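Local coordinates for L-arabinose ABC transporter, periplasmic L-arabinose-binding protein (Burkholderia thailandensis, PDB 4KZK) that binds beta-D-galactose and probably L-arabinose in the periplasm, and probably delivers sugar to an ABC transporter for uptake, at residues Q90-V95 with Y115-M120; V70-P75 with D85-Q90; A157-R162 with D259-G264; V151-A156 with V190-A195. All coordinates share one frame; numbering follows the deposited sequence.

Contact 1 of 4, residues Q90-V95 with Y115-M120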
loop_
_atom_site.group_PDB
_atom_site.type_symbol
_atom_site.label_atom_id
_atom_site.label_comp_id
_atom_site.label_asym_id
_atom_site.label_seq_id
_atom_site.Cartn_x
_atom_site.Cartn_y
_atom_site.Cartn_z
ATOM N N GLN A 90 18.218 -19.645 11.953
ATOM C CA GLN A 90 17.320 -19.756 13.098
ATOM C C GLN A 90 16.335 -20.927 12.974
ATOM O O GLN A 90 15.495 -21.114 13.849
ATOM C CB GLN A 90 16.540 -18.449 13.274
ATOM C CG GLN A 90 17.405 -17.246 13.630
ATOM C CD GLN A 90 16.597 -15.963 13.709
ATOM O OE1 GLN A 90 15.692 -15.853 14.526
ATOM N NE2 GLN A 90 16.910 -14.990 12.857
ATOM N N LYS A 91 16.435 -21.697 11.887
ATOM C CA LYS A 91 15.600 -22.884 11.654
ATOM C C LYS A 91 14.111 -22.570 11.508
ATOM O O LYS A 91 13.248 -23.307 11.994
ATOM C CB LYS A 91 15.815 -23.930 12.759
ATOM C CG LYS A 91 17.275 -24.255 13.026
ATOM C CD LYS A 91 17.970 -24.810 11.791
ATOM C CE LYS A 91 19.434 -25.145 12.061
ATOM N NZ LYS A 91 19.653 -26.011 13.251
ATOM N N ALA A 92 13.797 -21.470 10.827
ATOM C CA ALA A 92 12.421 -21.169 10.486
ATOM C C ALA A 92 11.916 -22.167 9.457
ATOM O O ALA A 92 12.686 -22.625 8.610
ATOM C CB ALA A 92 12.329 -19.752 9.934
ATOM N N GLN A 93 10.634 -22.528 9.531
ATOM C CA GLN A 93 10.044 -23.434 8.547
ATOM C C GLN A 93 9.192 -22.713 7.506
ATOM O O GLN A 93 8.676 -23.337 6.586
ATOM C CB GLN A 93 9.204 -24.525 9.227
ATOM C CG GLN A 93 9.962 -25.368 10.256
ATOM C CD GLN A 93 9.859 -24.809 11.666
ATOM O OE1 GLN A 93 9.257 -23.769 11.883
ATOM N NE2 GLN A 93 10.432 -25.516 12.632
ATOM N N GLY A 94 9.034 -21.402 7.641
ATOM C CA GLY A 94 8.298 -20.639 6.648
ATOM C C GLY A 94 8.632 -19.169 6.689
ATOM O O GLY A 94 9.118 -18.677 7.699
ATOM N N VAL A 95 8.337 -18.484 5.586
ATOM C CA VAL A 95 8.527 -17.031 5.485
ATOM C C VAL A 95 7.388 -16.410 4.659
ATOM O O VAL A 95 7.000 -16.912 3.575
ATOM C CB VAL A 95 9.915 -16.695 4.862
ATOM C CG1 VAL A 95 10.112 -17.398 3.526
ATOM C CG2 VAL A 95 10.132 -15.177 4.726
ATOM N N TYR A 115 16.458 -24.049 1.772
ATOM C CA TYR A 115 16.491 -23.948 3.229
ATOM C C TYR A 115 15.296 -24.597 3.929
ATOM O O TYR A 115 15.174 -24.502 5.156
ATOM C CB TYR A 115 16.549 -22.478 3.652
ATOM C CG TYR A 115 17.843 -21.735 3.385
ATOM C CD1 TYR A 115 19.082 -22.377 3.380
ATOM C CD2 TYR A 115 17.823 -20.354 3.208
ATOM C CE1 TYR A 115 20.255 -21.667 3.168
ATOM C CE2 TYR A 115 18.991 -19.642 3.008
ATOM C CZ TYR A 115 20.201 -20.294 2.980
ATOM O OH TYR A 115 21.341 -19.545 2.773
ATOM N N GLY A 116 14.405 -25.232 3.174
ATOM C CA GLY A 116 13.243 -25.890 3.764
ATOM C C GLY A 116 12.247 -24.940 4.406
ATOM O O GLY A 116 11.700 -25.227 5.477
ATOM N N MET A 117 12.013 -23.802 3.752
ATOM C CA MET A 117 11.057 -22.812 4.229
ATOM C C MET A 117 9.930 -22.702 3.217
ATOM O O MET A 117 10.183 -22.409 2.058
ATOM C CB MET A 117 11.745 -21.446 4.391
ATOM C CG MET A 117 12.753 -21.374 5.528
ATOM S SD MET A 117 13.307 -19.698 5.891
ATOM C CE MET A 117 14.533 -19.471 4.610
ATOM N N LYS A 118 8.689 -22.922 3.645
ATOM C CA LYS A 118 7.539 -22.624 2.791
ATOM C C LYS A 118 7.485 -21.123 2.585
ATOM O O LYS A 118 7.874 -20.383 3.486
ATOM C CB LYS A 118 6.252 -23.132 3.420
ATOM C CG LYS A 118 6.192 -24.648 3.344
ATOM C CD LYS A 118 5.027 -25.262 4.078
ATOM C CE LYS A 118 4.868 -26.726 3.701
ATOM N NZ LYS A 118 6.006 -27.553 4.172
ATOM N N LEU A 119 7.046 -20.716 1.395
ATOM C CA LEU A 119 7.099 -19.317 0.957
ATOM C C LEU A 119 5.709 -18.787 0.589
ATOM O O LEU A 119 5.019 -19.372 -0.248
ATOM C CB LEU A 119 8.030 -19.191 -0.257
ATOM C CG LEU A 119 8.079 -17.826 -0.950
ATOM C CD1 LEU A 119 8.612 -16.747 -0.026
ATOM C CD2 LEU A 119 8.876 -17.895 -2.238
ATOM N N MET A 120 5.351 -17.646 1.190
ATOM C CA MET A 120 4.107 -16.922 0.925
ATOM C C MET A 120 4.437 -15.442 0.733
ATOM O O MET A 120 5.360 -14.944 1.348
ATOM C CB MET A 120 3.177 -17.069 2.121
ATOM C CG MET A 120 1.856 -16.335 2.007
ATOM S SD MET A 120 0.837 -16.720 3.433
ATOM C CE MET A 120 0.494 -18.451 3.139
HETATM O O HOH W 1 15.135 -23.390 7.715
HETATM O O HOH W 2 8.707 -26.100 5.760
#
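Q93 O is gripped by several groups. It accepts the backbone N-H of K118 at N to O 3.0 Å. A water also donates to Q93 O, and the CA-H of M117 leans on the same oxygen. This is the start of a parallel strand pair in a beta-alpha-beta crossover: strand 94-98, helix 105-114, strand 118-122. G94 pairs with K118 and V95 with L119. V95 N gives its hydrogen to K118 O at 2.9 Å, and V95 O takes that of M120 N at 3.0 Å. The N-H...O angle of this last bond is 163°. V95 and L119 lie side by side on one face of the sheet and point the same way. V95 CG1 rests 3.9 Å from L119 CD1. CG1 stands between the backbone N and the carbonyl carbon (chi1 54°), which places it beside L119. M117 packs before the strand begins. Its CG lies 3.3 Å from A92 O, and its SD reaches the methyl of A92. L87 of helix 77-89 touches A92, V95 and M117. Both lead-ins leave their helices through Schellman motifs, at K91 and G116. A second water spans the two turns, donating to A92 O at 2.7 Å and to Y115 O at 2.8 Å.

Contact 2 of 4, residues V70-P75 with D85-Q90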
loop_
_atom_site.group_PDB
_atom_site.type_symbol
_atom_site.label_atom_id
_atom_site.label_comp_id
_atom_site.label_asym_id
_atom_site.label_seq_id
_atom_site.Cartn_x
_atom_site.Cartn_y
_atom_site.Cartn_z
ATOM N N VAL A 70 9.723 -14.153 13.592
ATOM C CA VAL A 70 10.963 -13.414 13.365
ATOM C C VAL A 70 10.680 -12.308 12.357
ATOM O O VAL A 70 10.401 -12.577 11.184
ATOM C CB VAL A 70 12.104 -14.320 12.863
ATOM C CG1 VAL A 70 13.406 -13.529 12.661
ATOM C CG2 VAL A 70 12.312 -15.495 13.810
ATOM N N LYS A 71 10.763 -11.070 12.836
ATOM C CA LYS A 71 10.456 -9.869 12.024
ATOM C C LYS A 71 11.734 -9.282 11.446
ATOM O O LYS A 71 12.660 -8.959 12.178
ATOM C CB LYS A 71 9.796 -8.815 12.914
ATOM C CG LYS A 71 8.463 -9.221 13.492
ATOM C CD LYS A 71 7.870 -8.149 14.396
ATOM C CE LYS A 71 8.704 -7.920 15.641
ATOM N NZ LYS A 71 7.945 -7.150 16.664
ATOM N N ILE A 72 11.797 -9.166 10.119
ATOM C CA ILE A 72 12.997 -8.628 9.451
ATOM C C ILE A 72 12.617 -7.608 8.379
ATOM O O ILE A 72 11.713 -7.829 7.577
ATOM C CB ILE A 72 13.867 -9.756 8.828
ATOM C CG1 ILE A 72 14.161 -10.852 9.865
ATOM C CG2 ILE A 72 15.197 -9.193 8.323
ATOM C CD1 ILE A 72 14.789 -12.087 9.254
ATOM N N ALA A 73 13.321 -6.478 8.400
ATOM C CA ALA A 73 13.201 -5.448 7.372
ATOM C C ALA A 73 14.198 -5.747 6.270
ATOM O O ALA A 73 15.383 -6.044 6.539
ATOM C CB ALA A 73 13.484 -4.075 7.964
ATOM N N ALA A 74 13.726 -5.681 5.026
ATOM C CA ALA A 74 14.602 -5.934 3.879
ATOM C C ALA A 74 14.220 -4.998 2.736
ATOM O O ALA A 74 13.432 -5.359 1.852
ATOM C CB ALA A 74 14.503 -7.379 3.464
ATOM N N PRO A 75 14.786 -3.770 2.742
ATOM C CA PRO A 75 14.407 -2.794 1.707
ATOM C C PRO A 75 15.139 -2.908 0.371
ATOM O O PRO A 75 14.931 -2.090 -0.514
ATOM C CB PRO A 75 14.688 -1.446 2.372
ATOM C CG PRO A 75 14.822 -1.727 3.828
ATOM C CD PRO A 75 15.431 -3.103 3.883
ATOM N N ASP A 85 18.827 -15.946 4.791
ATOM C CA ASP A 85 19.948 -16.638 5.436
ATOM C C ASP A 85 19.727 -16.672 6.943
ATOM O O ASP A 85 19.952 -17.704 7.597
ATOM C CB ASP A 85 21.272 -15.912 5.166
ATOM C CG ASP A 85 21.732 -15.997 3.723
ATOM O OD1 ASP A 85 21.187 -16.788 2.922
ATOM O OD2 ASP A 85 22.684 -15.246 3.412
ATOM N N SER A 86 19.332 -15.536 7.515
ATOM C CA SER A 86 19.136 -15.452 8.971
ATOM C C SER A 86 18.022 -16.380 9.432
ATOM O O SER A 86 18.132 -17.038 10.479
ATOM C CB SER A 86 18.839 -14.010 9.425
ATOM O OG SER A 86 18.896 -13.892 10.855
ATOM N N LEU A 87 16.937 -16.410 8.662
ATOM C CA LEU A 87 15.807 -17.270 8.970
ATOM C C LEU A 87 16.205 -18.737 8.922
ATOM O O LEU A 87 15.810 -19.512 9.815
ATOM C CB LEU A 87 14.632 -16.970 8.036
ATOM C CG LEU A 87 13.942 -15.623 8.272
ATOM C CD1 LEU A 87 12.925 -15.346 7.170
ATOM C CD2 LEU A 87 13.284 -15.587 9.641
ATOM N N ALA A 88 17.030 -19.113 7.947
ATOM C CA ALA A 88 17.531 -20.487 7.867
ATOM C C ALA A 88 18.460 -20.832 9.037
ATOM O O ALA A 88 18.363 -21.922 9.616
ATOM C CB ALA A 88 18.204 -20.724 6.534
ATOM N N ALA A 89 19.312 -19.889 9.422
ATOM C CA ALA A 89 20.183 -20.067 10.600
ATOM C C ALA A 89 19.367 -20.306 11.873
ATOM O O ALA A 89 19.778 -21.085 12.756
ATOM C CB ALA A 89 21.089 -18.856 10.782
ATOM N N GLN A 90 18.218 -19.645 11.953
ATOM C CA GLN A 90 17.320 -19.756 13.098
ATOM C C GLN A 90 16.335 -20.927 12.974
ATOM O O GLN A 90 15.495 -21.114 13.849
ATOM C CB GLN A 90 16.540 -18.449 13.274
ATOM C CG GLN A 90 17.405 -17.246 13.630
ATOM C CD GLN A 90 16.597 -15.963 13.709
ATOM O OE1 GLN A 90 15.692 -15.853 14.526
ATOM N NE2 GLN A 90 16.910 -14.990 12.857
#
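V70 lays its CG1 methyl against CD2 of L87, 3.7 Å away. The two side chains run antiparallel and overlap along their flanks. I72 CD1 meets L87 tip to tip, 3.8 Å from L87 CG. L87 CG is anti to its own carbonyl carbon (chi1 -70°), and this brings the branch nearer to the strand although its CB does not point there. One leucine thus fills the space before two residues on the same side of the strand. Q90 adds a polar cover over V70. Its OE1 sits 3.5 Å from V70 CG2, a plain packing contact. The amide is steadied from within the helix end, where Q90 NE2 donates to S86 OG at 3.0 Å. S86 OG lies close to the amide plane, 7° out of it. No hydrogen bond joins 70-75 to 85-90. Their short axes run nearly antiparallel, at 162° and 10.3 Å apart. Strand 68-73 is the edge strand at this end of the sheet, hydrogen-bonded to strand 38-43. The arrangement is typical of an alpha/beta Rossmann-like domain of a periplasmic binding protein, in which a helix returns antiparallel across the strand that precedes it.

Contact 3 of 4, residues A157-R162 with D259-G264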
loop_
_atom_site.group_PDB
_atom_site.type_symbol
_atom_site.label_atom_id
_atom_site.label_comp_id
_atom_site.label_asym_id
_atom_site.label_seq_id
_atom_site.Cartn_x
_atom_site.Cartn_y
_atom_site.Cartn_z
ATOM N N ALA A 157 -16.671 12.925 -4.805
ATOM C CA ALA A 157 -17.756 13.310 -3.888
ATOM C C ALA A 157 -17.430 14.569 -3.081
ATOM O O ALA A 157 -18.279 15.434 -2.861
ATOM C CB ALA A 157 -18.127 12.164 -2.967
ATOM N N GLU A 158 -16.186 14.693 -2.645
ATOM C CA GLU A 158 -15.796 15.862 -1.845
ATOM C C GLU A 158 -15.679 17.085 -2.749
ATOM O O GLU A 158 -16.053 18.196 -2.374
ATOM C CB GLU A 158 -14.501 15.568 -1.092
ATOM C CG GLU A 158 -13.935 16.718 -0.260
ATOM C CD GLU A 158 -14.868 17.255 0.808
ATOM O OE1 GLU A 158 -15.882 16.599 1.150
ATOM O OE2 GLU A 158 -14.564 18.350 1.334
ATOM N N ALA A 159 -15.158 16.885 -3.952
ATOM C CA ALA A 159 -15.098 17.977 -4.918
ATOM C C ALA A 159 -16.503 18.519 -5.193
ATOM O O ALA A 159 -16.706 19.727 -5.226
ATOM C CB ALA A 159 -14.428 17.544 -6.212
ATOM N N LYS A 160 -17.459 17.618 -5.383
ATOM C CA LYS A 160 -18.853 17.983 -5.616
ATOM C C LYS A 160 -19.425 18.728 -4.423
ATOM O O LYS A 160 -20.093 19.745 -4.601
ATOM C CB LYS A 160 -19.669 16.725 -5.899
ATOM C CG LYS A 160 -21.168 16.930 -5.998
ATOM C CD LYS A 160 -21.824 15.621 -6.396
ATOM C CE LYS A 160 -21.759 15.432 -7.895
ATOM N NZ LYS A 160 -22.789 16.276 -8.534
ATOM N N ARG A 161 -19.166 18.238 -3.210
ATOM C CA ARG A 161 -19.637 18.934 -2.013
ATOM C C ARG A 161 -19.151 20.396 -1.983
ATOM O O ARG A 161 -19.894 21.298 -1.585
ATOM C CB ARG A 161 -19.179 18.190 -0.754
ATOM C CG ARG A 161 -19.942 18.557 0.508
ATOM C CD ARG A 161 -19.291 17.964 1.748
ATOM N NE ARG A 161 -17.933 18.479 1.903
ATOM C CZ ARG A 161 -17.631 19.689 2.366
ATOM N NH1 ARG A 161 -18.590 20.531 2.761
ATOM N NH2 ARG A 161 -16.358 20.057 2.443
ATOM N N ARG A 162 -17.913 20.624 -2.433
ATOM C CA ARG A 162 -17.312 21.970 -2.465
ATOM C C ARG A 162 -17.769 22.839 -3.632
ATOM O O ARG A 162 -17.436 24.028 -3.680
ATOM C CB ARG A 162 -15.776 21.865 -2.485
ATOM C CG ARG A 162 -15.219 21.248 -1.229
ATOM C CD ARG A 162 -13.713 21.298 -1.177
ATOM N NE ARG A 162 -13.217 20.409 -0.140
ATOM C CZ ARG A 162 -11.944 20.341 0.225
ATOM N NH1 ARG A 162 -11.028 21.127 -0.340
ATOM N NH2 ARG A 162 -11.599 19.494 1.169
ATOM N N ASP A 259 -7.797 24.069 -1.691
ATOM C CA ASP A 259 -7.545 23.884 -3.114
ATOM C C ASP A 259 -7.002 22.509 -3.447
ATOM O O ASP A 259 -6.689 22.249 -4.600
ATOM C CB ASP A 259 -6.584 24.969 -3.611
ATOM C CG ASP A 259 -7.196 26.354 -3.547
ATOM O OD1 ASP A 259 -8.425 26.487 -3.753
ATOM O OD2 ASP A 259 -6.446 27.295 -3.261
ATOM N N MET A 260 -6.949 21.620 -2.450
ATOM C CA MET A 260 -6.403 20.260 -2.640
ATOM C C MET A 260 -7.293 19.214 -1.981
ATOM O O MET A 260 -7.577 19.319 -0.797
ATOM C CB MET A 260 -4.992 20.152 -2.044
ATOM C CG MET A 260 -4.440 18.716 -1.937
ATOM S SD MET A 260 -4.151 17.889 -3.519
ATOM C CE MET A 260 -2.703 18.709 -4.172
ATOM N N ILE A 261 -7.717 18.208 -2.742
ATOM C CA ILE A 261 -8.377 17.025 -2.158
ATOM C C ILE A 261 -7.538 15.799 -2.496
ATOM O O ILE A 261 -7.475 15.387 -3.653
ATOM C CB ILE A 261 -9.814 16.841 -2.679
ATOM C CG1 ILE A 261 -10.646 18.077 -2.350
ATOM C CG2 ILE A 261 -10.438 15.591 -2.088
ATOM C CD1 ILE A 261 -11.966 18.101 -3.077
ATOM N N ALA A 262 -6.902 15.229 -1.485
ATOM C CA ALA A 262 -6.041 14.077 -1.656
ATOM C C ALA A 262 -6.562 12.927 -0.826
ATOM O O ALA A 262 -6.931 13.123 0.323
ATOM C CB ALA A 262 -4.618 14.430 -1.239
ATOM N N VAL A 263 -6.579 11.731 -1.414
ATOM C CA VAL A 263 -7.067 10.539 -0.706
ATOM C C VAL A 263 -6.052 9.428 -0.898
ATOM O O VAL A 263 -5.648 9.131 -2.029
ATOM C CB VAL A 263 -8.469 10.110 -1.213
ATOM C CG1 VAL A 263 -8.890 8.755 -0.646
ATOM C CG2 VAL A 263 -9.490 11.174 -0.887
ATOM N N GLY A 264 -5.627 8.842 0.209
ATOM C CA GLY A 264 -4.662 7.765 0.203
ATOM C C GLY A 264 -5.258 6.384 0.282
ATOM O O GLY A 264 -6.474 6.210 0.140
HETATM O O HOH W 3 -8.859 19.306 1.501
#
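I261 pushes its CD1 methyl against the backbone of A159, 3.5 Å from A159 N. This packs helix 144-161 onto strand 260-264 in an alpha/beta domain of the periplasmic binding protein fold. The apolar contacts all centre on this isoleucine. Its CD1 also meets E158 CG at 3.7 Å and A159 CB at 4.0 Å. The E158 and I261 side chains cross obliquely. W164 and F284 touch I261 as well.

The second kind of contact is a side chain over a flat charged group. I261 CG1 sits over the centre of the R162 guanidinium, 3.6 Å above its plane. R162 is stretched from CG to NE, which brings the group across from the helix to this position.

The third kind is ionic and lies within 157-162. E158, R161 and R162 form a salt-bridge network. R161 grips the carboxylate side-on, with NE on OE1 and NH2 on OE2. Both bonds are on the syn side; R161 NH2 to E158 OE2 is 2.7 Å. R162 comes to the anti side and puts both NE and NH2 on OE2. R162 NE to E158 OE2 is 2.9 Å. E158 OE2 therefore takes three N-H groups, which probably keeps the carboxylate ionised. The bonds at its edge also fix the R162 guanidinium under I261. R162 NH1 has a further partner in T257 O.

The last kind is water-mediated. One water lies in the guanidinium plane, accepts from R162 NH2 at 2.8 Å and donates to M260 O at 2.6 Å.

Contact 4 of 4, residues V151-A156 with V190-A195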
loop_
_atom_site.group_PDB
_atom_site.type_symbol
_atom_site.label_atom_id
_atom_site.label_comp_id
_atom_site.label_asym_id
_atom_site.label_seq_id
_atom_site.Cartn_x
_atom_site.Cartn_y
_atom_site.Cartn_z
ATOM N N VAL A 151 -10.970 5.330 -4.174
ATOM C CA VAL A 151 -10.222 6.575 -4.006
ATOM C C VAL A 151 -10.805 7.691 -4.882
ATOM O O VAL A 151 -11.074 8.797 -4.420
ATOM C CB VAL A 151 -8.731 6.398 -4.351
ATOM C CG1 VAL A 151 -8.032 7.750 -4.460
ATOM C CG2 VAL A 151 -8.014 5.487 -3.346
ATOM N N GLY A 152 -11.001 7.399 -6.162
ATOM C CA GLY A 152 -11.523 8.384 -7.084
ATOM C C GLY A 152 -12.935 8.809 -6.748
ATOM O O GLY A 152 -13.261 10.000 -6.822
ATOM N N ASP A 153 -13.763 7.863 -6.309
ATOM C CA ASP A 153 -15.132 8.201 -5.930
ATOM C C ASP A 153 -15.161 9.138 -4.731
ATOM O O ASP A 153 -15.951 10.096 -4.696
ATOM C CB ASP A 153 -15.931 6.947 -5.586
ATOM C CG ASP A 153 -16.308 6.119 -6.787
ATOM O OD1 ASP A 153 -16.157 6.528 -7.970
ATOM O OD2 ASP A 153 -16.811 5.003 -6.508
ATOM N N ALA A 154 -14.306 8.849 -3.747
ATOM C CA ALA A 154 -14.192 9.680 -2.523
ATOM C C ALA A 154 -13.797 11.099 -2.910
ATOM O O ALA A 154 -14.371 12.067 -2.436
ATOM C CB ALA A 154 -13.164 9.107 -1.566
ATOM N N ILE A 155 -12.808 11.219 -3.783
ATOM C CA ILE A 155 -12.332 12.507 -4.214
ATOM C C ILE A 155 -13.447 13.259 -4.951
ATOM O O ILE A 155 -13.727 14.424 -4.644
ATOM C CB ILE A 155 -11.090 12.357 -5.133
ATOM C CG1 ILE A 155 -9.881 11.867 -4.319
ATOM C CG2 ILE A 155 -10.768 13.683 -5.801
ATOM C CD1 ILE A 155 -8.649 11.541 -5.143
ATOM N N ALA A 156 -14.104 12.588 -5.901
ATOM C CA ALA A 156 -15.188 13.198 -6.702
ATOM C C ALA A 156 -16.311 13.717 -5.809
ATOM O O ALA A 156 -16.857 14.819 -6.031
ATOM C CB ALA A 156 -15.741 12.201 -7.697
ATOM N N VAL A 190 -7.991 7.157 -11.428
ATOM C CA VAL A 190 -8.188 7.973 -12.623
ATOM C C VAL A 190 -9.514 7.630 -13.324
ATOM O O VAL A 190 -10.248 8.518 -13.749
ATOM C CB VAL A 190 -7.008 7.840 -13.624
ATOM C CG1 VAL A 190 -7.348 8.499 -14.967
ATOM C CG2 VAL A 190 -5.745 8.464 -13.057
ATOM N N ASP A 191 -9.802 6.338 -13.451
ATOM C CA ASP A 191 -11.004 5.896 -14.161
ATOM C C ASP A 191 -12.241 6.392 -13.433
ATOM O O ASP A 191 -13.187 6.878 -14.053
ATOM C CB ASP A 191 -11.038 4.360 -14.291
ATOM C CG ASP A 191 -10.051 3.815 -15.320
ATOM O OD1 ASP A 191 -9.379 4.611 -16.015
ATOM O OD2 ASP A 191 -9.951 2.571 -15.453
ATOM N N ALA A 192 -12.250 6.280 -12.107
ATOM C CA ALA A 192 -13.385 6.794 -11.334
ATOM C C ALA A 192 -13.534 8.317 -11.493
ATOM O O ALA A 192 -14.644 8.838 -11.574
ATOM C CB ALA A 192 -13.259 6.405 -9.856
ATOM N N LEU A 193 -12.418 9.033 -11.550
ATOM C CA LEU A 193 -12.477 10.486 -11.696
ATOM C C LEU A 193 -12.991 10.892 -13.095
ATOM O O LEU A 193 -13.820 11.800 -13.223
ATOM C CB LEU A 193 -11.119 11.127 -11.388
ATOM C CG LEU A 193 -10.765 11.147 -9.900
ATOM C CD1 LEU A 193 -9.289 11.387 -9.717
ATOM C CD2 LEU A 193 -11.558 12.196 -9.141
ATOM N N LYS A 194 -12.511 10.220 -14.134
ATOM C CA LYS A 194 -13.016 10.504 -15.478
ATOM C C LYS A 194 -14.512 10.215 -15.579
ATOM O O LYS A 194 -15.237 10.966 -16.222
ATOM C CB LYS A 194 -12.239 9.729 -16.517
ATOM C CG LYS A 194 -10.817 10.244 -16.684
ATOM C CD LYS A 194 -10.163 9.694 -17.949
ATOM C CE LYS A 194 -10.121 8.174 -17.977
ATOM N NZ LYS A 194 -9.292 7.670 -19.092
ATOM N N ALA A 195 -14.967 9.159 -14.908
ATOM C CA ALA A 195 -16.404 8.787 -14.878
ATOM C C ALA A 195 -17.258 9.833 -14.170
ATOM O O ALA A 195 -18.479 9.881 -14.360
ATOM C CB ALA A 195 -16.576 7.429 -14.203
HETATM O O HOH W 4 -16.886 7.939 -10.241
#
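A192 sets its methyl over G152, with CB 3.8 Å from G152 CA. The backbones come close here, and the CA atoms of G152 and A192 are 4.9 Å apart. G152 has no side chain at the point where A192 CB approaches. L193 fills the next place along. Its CD2 lies 3.6 Å from G152 O and 3.7 Å from I155 CG2. The same methyl reaches A156, at CB, more loosely. L193 CG is anti to the carbonyl carbon (chi1 -74°), and its end swings nearer to the other helix than its CB direction suggests. D153 approaches from the exposed side, with OD1 3.5 Å from A192 CB.

These are two helices of an alpha/beta sugar-binding domain, 144-161 and 180-195, lying on the same side of the sheet. The axes of 151-156 and 190-195 run at 38° and approach to 7.5 Å, a close approach for a helix pair. No direct hydrogen bond joins 151-156 to 190-195. A water does so instead, donating to D153 OD1 at 2.8 Å and to A192 O at 2.8 Å.

Further out, the sheet supports the inner side. L193 rests on V171, F236 and F198, and I155 on V234 and V263. The same two helices are bonded directly further along, where D191 OD2 is hydrogen-bonded to the hydroxyl of Y145, near the start of helix 144-161.

The four contacts fall in two groups on opposite sides of the chain's centre. Contacts 1 and 2 are 10 Å apart, centre to centre, and share Q90. Helix 77-89 leads into strand 94-98, and L87 of contact 2 packs on M117 of contact 1. Contacts 3 and 4 are also 10 Å apart. Both use helix 144-161, and their segments alternate along the chain. V263 of contact 3 packs on I155 of contact 4. The two groups have their centres 40 to 45 Å apart and do not touch. This matches the two-lobed build of periplasmic binding proteins, in which the sugar is held between the lobes. Each pair lies in one lobe.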